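Local coordinates for protein amidase, hydantoinase/carbamoylase family (Paraburkholderia phymatum, PDB 6C0D) that probably hydrolyses N-carbamoyl-L-amino acids as a zinc-dependent amidase of the peptidase M20 family, working as a homodimer, at residues A[82-87]-A[189-194]; A[184-189]-A[373-378]. All coordinates share one frame; numbering follows the deposited sequence. Where two conformers were deposited one is given.

Of the paired elements, strand 83-88 comes first along the chain, which then runs through about a hundred largely helical and loop residues before strand 189-198 returns beside it, where interaction 1 closes the loop. Interaction 2 starts just before that return, in the turn 184-189, and closes a longer excursion at 373-378, the loop leading into strand 378-384. The two closures therefore cross, and they share Gln189. Probable backbone hydrogen bonds join them further: Ala83 N lies 2.8 Å from Arg188 O, and Tyr192 N lies 2.8 Å from Pro377 O. Together they tie three neighbouring parallel strands and the entrances to two of them.

Interaction 1 (A[82-87]-A[189-194]); sequences PALVIG and QRAYLE
Among the parallel strands at the centre of the mixed sheet of the M20 catalytic domain, Val85 and Tyr192 sit side by side, and the Val85 N and O both bond to the neighbouring strand, on either side of Tyr192 in sequence. Its N donates to Ala191 O at 2.9 Å, almost straight at 178°, while its O accepts from Leu193 N at 2.9 Å. Arg190 N to Ala83 O before this pair and Gly87 N to Leu193 O after it complete the ladder. The short strand axes run at 21° to each other, and one extra residue fits between the bridges Ala83-Gln189 and Val85-Tyr192, a beta bulge at Arg190 and Ala191.

Tyr192 has CG anti to its own N (chi1 173°), which carries the ring along the strand towards Gly87. Val85 CG1 meets the ring edge in its plane, 3.9 Å from Tyr192 CD2. On the same face, the other branch, Val85 CG2, packs across the aliphatic part of Gln189, 3.8 Å from its CG. On the other face the side chains that meet are apolar: Leu84 CD1 reaches Ala191 CB at 3.8 Å and lies against Ala191 O, and Ile86 CG2 lies near Leu193 CG and O.

Such a sheet places metal ligands at the C-terminal ends of its strands, and here strand 83-88 leads directly into His89 while strand 189-198 carries His196, both ligands of the bound zinc ion. Glu194 lies close to the two histidines. Its OE1 receives a 2.8 Å hydrogen bond from Tyr192 OH, which comes from well above the carboxylate plane, and its OE2 is bonded to Ser88 OG. Tyr192 OH is bonded also to Trp131 NE1, joining carboxylate to indole. Glu194 CG rests 3.2 Å from Gly87 O.

Interaction 2 (A[184-189]-A[373-378]); sequences LDRKRQ and AQHIPA. With EDO (1,2-ethanediol), chain I.
Water 1 is gripped from both segments: Arg186 NE donates to it at 2.7 Å, and His375 ND1 is hydrogen-bonded to it at 2.9 Å. The same ND1 lies 2.9 Å from Arg186 NH2, near the plane of the guanidinium and at its edge. The arginine chain runs extended from CG to NE and then turns its flat end, leaving guanidinium and imidazole planes 72° apart. Arg186 NH2 is hydrogen-bonded to Val148 O, which steadies the outer end of the group.

Beneath this polar bridge lies a small apolar layer. Leu184 CD2 sits under the centre of the guanidinium, 3.6 Å from its plane, and the same methyl touches His375 CB and Ile376 CG2, each at 3.9 Å. The Leu184 and Ile376 side chains lie alongside each other, pointing opposite ways. Ile376 CG2 also leans on the backbone, 3.6 Å from Gln189 O. On the far segment, a 1,2-ethanediol, probably from the crystallisation liquor, donates from O1 to Ala373 O and lies against Pro377.

The turn that presents these groups is braced from within. Gln189 extends its chain from a CG set beside its own N (chi1 -68°), so that OE1 accepts from Asp185 N at 2.8 Å, nearly straight at 176°, while Gln189 N is bonded to Asp185 O. Asp185 OD1 adds weak bonds to the amides of Lys187 and Arg188. The other end of the Gln189 amide, NE2, is bonded to Asp127 OD2 on strand 125-130, which also receives a salt bridge from Arg188.

The contact lies at the entrances to strands 189-198 and 378-384, just beyond helix 368-372, with helix 142-148 alongside: Phe147 touches Leu184 and Gln189, and Val148 touches His375.

Interaction 1 (A[82-87]-A[189-194])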
loop_
_atom_site.group_PDB
_atom_site.type_symbol
_atom_site.label_atom_id
_atom_site.label_comp_id
_atom_site.label_asym_id
_atom_site.label_seq_id
_atom_site.Cartn_x
_atom_site.Cartn_y
_atom_site.Cartn_z
ATOM N N PRO A 82 -38.965 27.121 -28.581
ATOM C CA PRO A 82 -38.128 26.541 -27.522
ATOM C C PRO A 82 -37.531 25.215 -27.939
ATOM O O PRO A 82 -38.154 24.426 -28.652
ATOM C CB PRO A 82 -39.106 26.349 -26.354
ATOM C CG PRO A 82 -40.446 26.199 -27.015
ATOM C CD PRO A 82 -40.400 27.098 -28.238
ATOM N N ALA A 83 -36.335 24.944 -27.418
ATOM C CA ALA A 83 -35.547 23.798 -27.848
ATOM C C ALA A 83 -35.263 22.860 -26.682
ATOM O O ALA A 83 -35.064 23.285 -25.540
ATOM C CB ALA A 83 -34.215 24.245 -28.473
ATOM N N LEU A 84 -35.246 21.578 -27.002
ATOM C CA LEU A 84 -34.734 20.536 -26.130
ATOM C C LEU A 84 -33.340 20.151 -26.618
ATOM O O LEU A 84 -33.165 19.851 -27.798
ATOM C CB LEU A 84 -35.672 19.325 -26.171
ATOM C CG LEU A 84 -35.132 18.008 -25.573
ATOM C CD1 LEU A 84 -34.962 18.180 -24.080
ATOM C CD2 LEU A 84 -36.146 16.902 -25.874
ATOM N N VAL A 85 -32.360 20.141 -25.717
ATOM C CA VAL A 85 -30.991 19.729 -26.039
ATOM C C VAL A 85 -30.809 18.289 -25.568
ATOM O O VAL A 85 -31.124 17.971 -24.415
ATOM C CB VAL A 85 -29.959 20.652 -25.361
ATOM C CG1 VAL A 85 -28.518 20.251 -25.745
ATOM C CG2 VAL A 85 -30.222 22.134 -25.682
ATOM N N ILE A 86 -30.335 17.410 -26.450
ATOM C CA ILE A 86 -30.079 16.017 -26.082
ATOM C C ILE A 86 -28.623 15.722 -26.389
ATOM O O ILE A 86 -28.155 16.001 -27.498
ATOM C CB ILE A 86 -30.984 15.029 -26.847
ATOM C CG1 ILE A 86 -32.443 15.493 -26.800
ATOM C CG2 ILE A 86 -30.794 13.602 -26.275
ATOM C CD1 ILE A 86 -33.375 14.644 -27.663
ATOM N N GLY A 87 -27.909 15.145 -25.435
ATOM C CA GLY A 87 -26.533 14.832 -25.763
ATOM C C GLY A 87 -25.821 14.083 -24.664
ATOM O O GLY A 87 -26.433 13.584 -23.725
ATOM N N GLN A 189 -33.143 27.507 -25.136
ATOM C CA GLN A 189 -32.887 26.119 -24.733
ATOM C C GLN A 189 -33.463 25.893 -23.340
ATOM O O GLN A 189 -32.929 26.398 -22.347
ATOM C CB GLN A 189 -31.385 25.844 -24.793
ATOM C CG GLN A 189 -30.897 25.859 -26.252
ATOM C CD GLN A 189 -29.418 26.134 -26.412
ATOM O OE1 GLN A 189 -28.860 26.968 -25.709
ATOM N NE2 GLN A 189 -28.774 25.429 -27.349
ATOM N N ARG A 190 -34.561 25.141 -23.264
ATOM C CA ARG A 190 -35.314 25.097 -22.020
ATOM C C ARG A 190 -35.234 23.765 -21.291
ATOM O O ARG A 190 -35.749 23.672 -20.169
ATOM C CB ARG A 190 -36.788 25.436 -22.269
ATOM C CG ARG A 190 -37.028 26.872 -22.745
ATOM C CD ARG A 190 -36.424 27.902 -21.802
ATOM N NE ARG A 190 -36.815 27.709 -20.407
ATOM C CZ ARG A 190 -35.957 27.671 -19.392
ATOM N NH1 ARG A 190 -34.659 27.820 -19.615
ATOM N NH2 ARG A 190 -36.394 27.493 -18.153
ATOM N N ALA A 191 -34.582 22.761 -21.867
ATOM C CA ALA A 191 -34.481 21.461 -21.207
ATOM C C ALA A 191 -33.313 20.700 -21.805
ATOM O O ALA A 191 -32.961 20.910 -22.965
ATOM C CB ALA A 191 -35.765 20.646 -21.369
ATOM N N TYR A 192 -32.719 19.816 -20.995
ATOM C CA TYR A 192 -31.590 18.989 -21.418
ATOM C C TYR A 192 -31.859 17.540 -21.021
ATOM O O TYR A 192 -32.250 17.279 -19.879
ATOM C CB TYR A 192 -30.281 19.487 -20.772
ATOM C CG TYR A 192 -29.076 18.596 -21.020
ATOM C CD1 TYR A 192 -28.508 17.852 -19.990
ATOM C CD2 TYR A 192 -28.509 18.508 -22.284
ATOM C CE1 TYR A 192 -27.391 17.033 -20.223
ATOM C CE2 TYR A 192 -27.419 17.686 -22.536
ATOM C CZ TYR A 192 -26.860 16.960 -21.490
ATOM O OH TYR A 192 -25.757 16.179 -21.736
ATOM N N LEU A 193 -31.663 16.602 -21.955
ATOM C CA LEU A 193 -31.808 15.171 -21.673
ATOM C C LEU A 193 -30.491 14.469 -21.995
ATOM O O LEU A 193 -29.990 14.590 -23.118
ATOM C CB LEU A 193 -32.946 14.583 -22.521
ATOM C CG LEU A 193 -33.009 13.050 -22.707
ATOM C CD1 LEU A 193 -33.146 12.310 -21.378
ATOM C CD2 LEU A 193 -34.144 12.686 -23.674
ATOM N N GLU A 194 -29.928 13.742 -21.024
ATOM C CA GLU A 194 -28.712 12.954 -21.266
ATOM C C GLU A 194 -28.971 11.470 -21.043
ATOM O O GLU A 194 -28.969 11.001 -19.890
ATOM C CB GLU A 194 -27.551 13.421 -20.372
ATOM C CG GLU A 194 -26.270 12.607 -20.684
ATOM C CD GLU A 194 -24.991 13.259 -20.184
ATOM O OE1 GLU A 194 -25.047 14.386 -19.642
ATOM O OE2 GLU A 194 -23.921 12.629 -20.353
#

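Interaction 2 (A[184-189]-A[373-378])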
loop_
_atom_site.group_PDB
_atom_site.type_symbol
_atom_site.label_atom_id
_atom_site.label_comp_id
_atom_site.label_asym_id
_atom_site.label_seq_id
_atom_site.Cartn_x
_atom_site.Cartn_y
_atom_site.Cartn_z
ATOM N N LEU A 184 -24.938 28.454 -24.046
ATOM C CA LEU A 184 -26.334 28.293 -23.697
ATOM C C LEU A 184 -27.112 29.587 -23.923
ATOM O O LEU A 184 -26.673 30.678 -23.539
ATOM C CB LEU A 184 -26.430 27.872 -22.232
ATOM C CG LEU A 184 -27.817 27.866 -21.607
ATOM C CD1 LEU A 184 -28.689 26.825 -22.324
ATOM C CD2 LEU A 184 -27.698 27.586 -20.100
ATOM N N ASP A 185 -28.282 29.460 -24.542
ATOM C CA ASP A 185 -29.238 30.563 -24.678
ATOM C C ASP A 185 -30.445 30.188 -23.823
ATOM O O ASP A 185 -31.307 29.420 -24.256
ATOM C CB ASP A 185 -29.619 30.794 -26.145
ATOM C CG ASP A 185 -30.679 31.897 -26.328
ATOM O OD1 ASP A 185 -31.247 32.387 -25.326
ATOM O OD2 ASP A 185 -30.940 32.272 -27.496
ATOM N N ARG A 186 -30.504 30.733 -22.610
ATOM C CA ARG A 186 -31.545 30.354 -21.660
ATOM C C ARG A 186 -32.952 30.731 -22.124
ATOM O O ARG A 186 -33.920 30.120 -21.662
ATOM C CB ARG A 186 -31.259 30.995 -20.298
ATOM C CG ARG A 186 -30.083 30.352 -19.577
ATOM C CD ARG A 186 -29.371 31.346 -18.652
ATOM N NE ARG A 186 -28.207 30.750 -17.988
ATOM C CZ ARG A 186 -26.981 30.706 -18.507
ATOM N NH1 ARG A 186 -26.738 31.219 -19.708
ATOM N NH2 ARG A 186 -25.991 30.142 -17.826
ATOM N N LYS A 187 -33.103 31.727 -23.001
ATOM C CA LYS A 187 -34.442 32.009 -23.508
ATOM C C LYS A 187 -34.919 30.920 -24.473
ATOM O O LYS A 187 -36.115 30.611 -24.511
ATOM C CB LYS A 187 -34.481 33.375 -24.194
ATOM N N ARG A 188 -34.005 30.322 -25.241
ATOM C CA ARG A 188 -34.345 29.336 -26.267
ATOM C C ARG A 188 -34.255 27.891 -25.777
ATOM O O ARG A 188 -35.182 27.107 -26.002
ATOM C CB ARG A 188 -33.432 29.538 -27.489
ATOM C CG ARG A 188 -33.531 28.460 -28.563
ATOM C CD ARG A 188 -32.671 28.777 -29.797
ATOM N NE ARG A 188 -32.839 27.676 -30.730
ATOM C CZ ARG A 188 -32.188 26.518 -30.636
ATOM N NH1 ARG A 188 -32.465 25.532 -31.480
ATOM N NH2 ARG A 188 -31.260 26.339 -29.697
ATOM N N GLN A 189 -33.143 27.507 -25.136
ATOM C CA GLN A 189 -32.887 26.119 -24.733
ATOM C C GLN A 189 -33.463 25.893 -23.340
ATOM O O GLN A 189 -32.929 26.398 -22.347
ATOM C CB GLN A 189 -31.385 25.844 -24.793
ATOM C CG GLN A 189 -30.897 25.859 -26.252
ATOM C CD GLN A 189 -29.418 26.134 -26.412
ATOM O OE1 GLN A 189 -28.860 26.968 -25.709
ATOM N NE2 GLN A 189 -28.774 25.429 -27.349
ATOM N N ALA A 373 -27.555 20.989 -15.295
ATOM C CA ALA A 373 -28.753 21.045 -14.455
ATOM C C ALA A 373 -28.795 22.268 -13.553
ATOM O O ALA A 373 -29.882 22.658 -13.103
ATOM C CB ALA A 373 -28.861 19.785 -13.587
ATOM N N GLN A 374 -27.647 22.868 -13.256
ATOM C CA GLN A 374 -27.622 24.054 -12.418
ATOM C C GLN A 374 -28.070 25.305 -13.174
ATOM O O GLN A 374 -28.232 26.358 -12.551
ATOM C CB GLN A 374 -26.210 24.203 -11.822
ATOM C CG GLN A 374 -25.727 22.873 -11.151
ATOM C CD GLN A 374 -24.297 22.896 -10.600
ATOM O OE1 GLN A 374 -23.782 23.945 -10.214
ATOM N NE2 GLN A 374 -23.658 21.716 -10.545
ATOM N N HIS A 375 -28.302 25.203 -14.487
ATOM C CA HIS A 375 -28.671 26.347 -15.317
ATOM C C HIS A 375 -30.009 26.200 -16.015
ATOM O O HIS A 375 -30.729 27.190 -16.159
ATOM C CB HIS A 375 -27.584 26.601 -16.366
ATOM C CG HIS A 375 -26.266 26.963 -15.762
ATOM N ND1 HIS A 375 -25.860 28.267 -15.587
ATOM C CD2 HIS A 375 -25.283 26.187 -15.247
ATOM C CE1 HIS A 375 -24.673 28.281 -15.005
ATOM N NE2 HIS A 375 -24.304 27.031 -14.784
ATOM N N ILE A 376 -30.341 25.004 -16.492
ATOM C CA ILE A 376 -31.645 24.734 -17.091
ATOM C C ILE A 376 -32.123 23.371 -16.609
ATOM O O ILE A 376 -31.324 22.550 -16.132
ATOM C CB ILE A 376 -31.596 24.756 -18.635
ATOM C CG1 ILE A 376 -30.642 23.673 -19.158
ATOM C CG2 ILE A 376 -31.261 26.172 -19.177
ATOM C CD1 ILE A 376 -30.767 23.481 -20.669
ATOM N N PRO A 377 -33.431 23.112 -16.716
ATOM C CA PRO A 377 -33.958 21.781 -16.370
ATOM C C PRO A 377 -33.210 20.672 -17.094
ATOM O O PRO A 377 -33.096 20.688 -18.315
ATOM C CB PRO A 377 -35.417 21.858 -16.845
ATOM C CG PRO A 377 -35.780 23.329 -16.659
ATOM C CD PRO A 377 -34.519 24.068 -17.056
ATOM N N ALA A 378 -32.728 19.677 -16.336
ATOM C CA ALA A 378 -31.989 18.559 -16.918
ATOM C C ALA A 378 -32.534 17.231 -16.401
ATOM O O ALA A 378 -33.114 17.156 -15.314
ATOM C CB ALA A 378 -30.494 18.656 -16.577
HETATM C C1 EDO I . -32.149 25.035 -13.591
HETATM O O1 EDO I . -31.826 24.536 -12.292
HETATM C C2 EDO I . -33.639 25.347 -13.673
HETATM O O2 EDO I . -34.379 24.213 -13.210
HETATM O O HOH W 1 -27.917 30.280 -15.316
#